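Local atomic coordinates of cryptic loci regulator 2 (Schizosaccharomyces pombe 972h-, PDB entry 5IKJ), a protein that promotes transcriptional silencing at heterochromatin as part of the SHREC repressor complex, and is required for histone deacetylation at the mating-type region and centromere. Residues 187-192 / 207-212. Numbering follows the deposited sequence.
Sequences LHHLYW and VLCSGN. With ZN (zinc ion), chain C.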
ATOM      1  N   LEU A 187      17.132  -7.419 -13.837  1.00 55.15           N
ATOM      2  CA  LEU A 187      16.449  -6.277 -13.237  1.00 54.59           C
ATOM      3  C   LEU A 187      16.244  -6.468 -11.740  1.00 60.16           C
ATOM      4  O   LEU A 187      16.382  -5.515 -10.964  1.00 62.77           O
ATOM      5  CB  LEU A 187      15.106  -6.042 -13.927  1.00 60.87           C
ATOM      6  CG  LEU A 187      15.054  -4.929 -14.972  1.00 66.50           C
ATOM      7  CD1 LEU A 187      13.656  -4.846 -15.542  1.00 60.37           C
ATOM      8  CD2 LEU A 187      15.463  -3.580 -14.387  1.00 67.88           C
ATOM      9  N   HIS A 188      15.905  -7.684 -11.314  1.00 52.73           N
ATOM     10  CA  HIS A 188      15.673  -7.917  -9.892  1.00 53.13           C
ATOM     11  C   HIS A 188      16.948  -7.706  -9.086  1.00 47.42           C
ATOM     12  O   HIS A 188      16.907  -7.137  -7.990  1.00 51.44           O
ATOM     13  CB  HIS A 188      15.113  -9.322  -9.678  1.00 59.02           C
ATOM     14  CG  HIS A 188      13.734  -9.504 -10.230  1.00 67.26           C
ATOM     15  ND1 HIS A 188      12.607  -9.072  -9.567  1.00 58.74           N
ATOM     16  CD2 HIS A 188      13.301 -10.061 -11.387  1.00 52.07           C
ATOM     17  CE1 HIS A 188      11.537  -9.358 -10.288  1.00 56.65           C
ATOM     18  NE2 HIS A 188      11.932  -9.959 -11.396  1.00 62.57           N
ATOM     19  N   HIS A 189      18.091  -8.150  -9.613  1.00 47.02           N
ATOM     20  CA  HIS A 189      19.361  -7.874  -8.951  1.00 50.23           C
ATOM     21  C   HIS A 189      19.701  -6.391  -9.021  1.00 59.02           C
ATOM     22  O   HIS A 189      20.184  -5.813  -8.040  1.00 54.85           O
ATOM     23  CB  HIS A 189      20.476  -8.708  -9.578  1.00 52.32           C
ATOM     24  CG  HIS A 189      21.721  -8.764  -8.751  1.00 53.41           C
ATOM     25  ND1 HIS A 189      21.826  -9.540  -7.618  1.00 55.20           N
ATOM     26  CD2 HIS A 189      22.913  -8.135  -8.887  1.00 57.82           C
ATOM     27  CE1 HIS A 189      23.029  -9.391  -7.093  1.00 58.48           C
ATOM     28  NE2 HIS A 189      23.708  -8.543  -7.844  1.00 61.39           N
ATOM     29  N   LEU A 190      19.461  -5.759 -10.173  1.00 57.10           N
ATOM     30  CA  LEU A 190      19.668  -4.319 -10.282  1.00 56.37           C
ATOM     31  C   LEU A 190      18.861  -3.572  -9.230  1.00 50.30           C
ATOM     32  O   LEU A 190      19.369  -2.648  -8.582  1.00 52.30           O
ATOM     33  CB  LEU A 190      19.285  -3.836 -11.682  1.00 55.02           C
ATOM     34  CG  LEU A 190      19.407  -2.328 -11.922  1.00 55.98           C
ATOM     35  CD1 LEU A 190      20.849  -1.871 -11.775  1.00 59.37           C
ATOM     36  CD2 LEU A 190      18.860  -1.945 -13.289  1.00 60.26           C
ATOM     37  N   TYR A 191      17.596  -3.955  -9.052  1.00 51.17           N
ATOM     38  CA  TYR A 191      16.739  -3.284  -8.083  1.00 54.03           C
ATOM     39  C   TYR A 191      17.242  -3.498  -6.660  1.00 55.97           C
ATOM     40  O   TYR A 191      17.129  -2.604  -5.814  1.00 52.53           O
ATOM     41  CB  TYR A 191      15.307  -3.789  -8.239  1.00 49.21           C
ATOM     42  CG  TYR A 191      14.328  -3.226  -7.239  1.00 62.47           C
ATOM     43  CD1 TYR A 191      13.789  -1.957  -7.403  1.00 67.08           C
ATOM     44  CD2 TYR A 191      13.930  -3.972  -6.139  1.00 61.25           C
ATOM     45  CE1 TYR A 191      12.888  -1.443  -6.493  1.00 65.11           C
ATOM     46  CE2 TYR A 191      13.029  -3.467  -5.225  1.00 63.96           C
ATOM     47  CZ  TYR A 191      12.512  -2.203  -5.406  1.00 68.70           C
ATOM     48  OH  TYR A 191      11.615  -1.697  -4.494  1.00 84.60           O
ATOM     49  N   TRP A 192      17.803  -4.676  -6.378  1.00 50.91           N
ATOM     50  CA  TRP A 192      18.383  -4.928  -5.064  1.00 44.67           C
ATOM     51  C   TRP A 192      19.620  -4.070  -4.831  1.00 58.83           C
ATOM     52  O   TRP A 192      19.865  -3.617  -3.708  1.00 57.44           O
ATOM     53  CB  TRP A 192      18.727  -6.411  -4.927  1.00 46.44           C
ATOM     54  CG  TRP A 192      19.501  -6.745  -3.692  1.00 59.15           C
ATOM     55  CD1 TRP A 192      19.002  -6.931  -2.436  1.00 53.33           C
ATOM     56  CD2 TRP A 192      20.917  -6.946  -3.594  1.00 56.17           C
ATOM     57  NE1 TRP A 192      20.018  -7.228  -1.561  1.00 58.99           N
ATOM     58  CE2 TRP A 192      21.204  -7.244  -2.248  1.00 57.51           C
ATOM     59  CE3 TRP A 192      21.970  -6.899  -4.513  1.00 54.95           C
ATOM     60  CZ2 TRP A 192      22.498  -7.494  -1.797  1.00 52.25           C
ATOM     61  CZ3 TRP A 192      23.254  -7.146  -4.064  1.00 54.22           C
ATOM     62  CH2 TRP A 192      23.508  -7.441  -2.718  1.00 55.38           C
ATOM     63  N   VAL A 207      17.248 -14.472  -9.743  1.00 58.75           N
ATOM     64  CA  VAL A 207      17.386 -15.918  -9.885  1.00 55.88           C
ATOM     65  C   VAL A 207      18.730 -16.393  -9.353  1.00 57.48           C
ATOM     66  O   VAL A 207      18.840 -17.513  -8.839  1.00 59.96           O
ATOM     67  CB  VAL A 207      17.202 -16.338 -11.357  1.00 58.61           C
ATOM     68  CG1 VAL A 207      17.027 -17.849 -11.457  1.00 72.53           C
ATOM     69  CG2 VAL A 207      16.013 -15.624 -11.991  1.00 80.51           C
ATOM     70  N   LEU A 208      19.772 -15.566  -9.460  1.00 54.48           N
ATOM     71  CA  LEU A 208      21.113 -16.015  -9.105  1.00 56.39           C
ATOM     72  C   LEU A 208      21.371 -15.940  -7.605  1.00 46.98           C
ATOM     73  O   LEU A 208      22.219 -16.680  -7.093  1.00 52.01           O
ATOM     74  CB  LEU A 208      22.155 -15.194  -9.868  1.00 55.18           C
ATOM     75  CG  LEU A 208      22.099 -15.302 -11.396  1.00 51.69           C
ATOM     76  CD1 LEU A 208      23.203 -14.469 -12.029  1.00 56.35           C
ATOM     77  CD2 LEU A 208      22.197 -16.748 -11.866  1.00 54.09           C
ATOM     78  N   CYS A 209      20.662 -15.071  -6.888  1.00 42.86           N
ATOM     79  CA  CYS A 209      20.767 -15.029  -5.434  1.00 48.35           C
ATOM     80  C   CYS A 209      19.757 -15.936  -4.750  1.00 56.45           C
ATOM     81  O   CYS A 209      20.019 -16.414  -3.641  1.00 53.81           O
ATOM     82  CB  CYS A 209      20.571 -13.596  -4.925  1.00 53.49           C
ATOM     83  SG  CYS A 209      21.668 -12.371  -5.677  1.00 54.79           S
ATOM     84  N   SER A 210      18.611 -16.189  -5.388  1.00 56.64           N
ATOM     85  CA  SER A 210      17.516 -16.910  -4.757  1.00 58.18           C
ATOM     86  C   SER A 210      17.280 -18.303  -5.321  1.00 52.94           C
ATOM     87  O   SER A 210      16.645 -19.119  -4.648  1.00 60.80           O
ATOM     88  CB  SER A 210      16.215 -16.104  -4.883  1.00 53.26           C
ATOM     89  OG  SER A 210      16.303 -14.884  -4.168  1.00 78.18           O
ATOM     90  N   GLY A 211      17.769 -18.597  -6.522  1.00 58.43           N
ATOM     91  CA  GLY A 211      17.508 -19.880  -7.145  1.00 62.80           C
ATOM     92  C   GLY A 211      16.037 -20.243  -7.164  1.00 58.46           C
ATOM     93  O   GLY A 211      15.225 -19.533  -7.764  1.00 58.19           O
ATOM     94  N   ASN A 212      15.680 -21.343  -6.497  1.00 62.06           N
ATOM     95  CA  ASN A 212      14.312 -21.850  -6.557  1.00 70.88           C
ATOM     96  C   ASN A 212      13.329 -21.008  -5.754  1.00 64.94           C
ATOM     97  O   ASN A 212      12.120 -21.107  -5.988  1.00 62.81           O
ATOM     98  CB  ASN A 212      14.267 -23.298  -6.068  1.00 60.82           C
ATOM     99  CG  ASN A 212      14.578 -24.295  -7.167  1.00 73.71           C
ATOM    100  OD1 ASN A 212      14.478 -23.983  -8.354  1.00 76.34           O
ATOM    101  ND2 ASN A 212      14.950 -25.508  -6.776  1.00 71.07           N
TER
HETATM  102 ZN    ZN C 601      20.341 -10.826  -6.866  1.00 47.72          ZN
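A chi1 of -165° carries the imidazole of H189 out opposite its backbone nitrogen, while SG of C209 is turned back beside the backbone N (chi1 -54°), and the imidazole and the sulfur converge on one zinc ion. ND1 of H189 lies 2.1 Å from the zinc, which sits evenly between the two ring carbons flanking that nitrogen, 3.1 Å from both CG and CE1. From the other helix, SG of C209 completes the link at 2.4 Å from the metal. The two donor atoms subtend about 100° at the zinc, somewhat below the ideal tetrahedral angle. H189 ND1 and C209 SG are 3.4 Å apart, and SG lies at the edge of the imidazole, near the ring plane, rather than over a face.

C204 and C206 supply the remaining two ligands, giving a site of three cysteines and one histidine in which C206 and C209 form a CxxC pair. Direct contact between 187-192 and 207-212 is small, burying 92 Å², and the CA atoms of H189 and C209 stay 8.1 Å apart; the metal bridges helix 183-195 to the short helix 207-210.

Several neighbours restrain the imidazole. W192, one turn further along the same helix, lies against one face, its CE3 3.7 Å above the plane of the H189 ring but offset toward the rim, while H174 meets the ring edge-to-face. NE2 of H189, the other ring nitrogen, is hydrogen-bonded to OD2 of D21. This second-shell carboxylate probably helps, with the metal bond, to fix the rotation of the ring, and probably makes ND1 a stronger donor. Three cysteine sulfurs, presumably thiolates, and one neutral histidine would leave the site with a net negative charge. With all four positions filled by protein side chains, the zinc is probably structural, tying the two helices together.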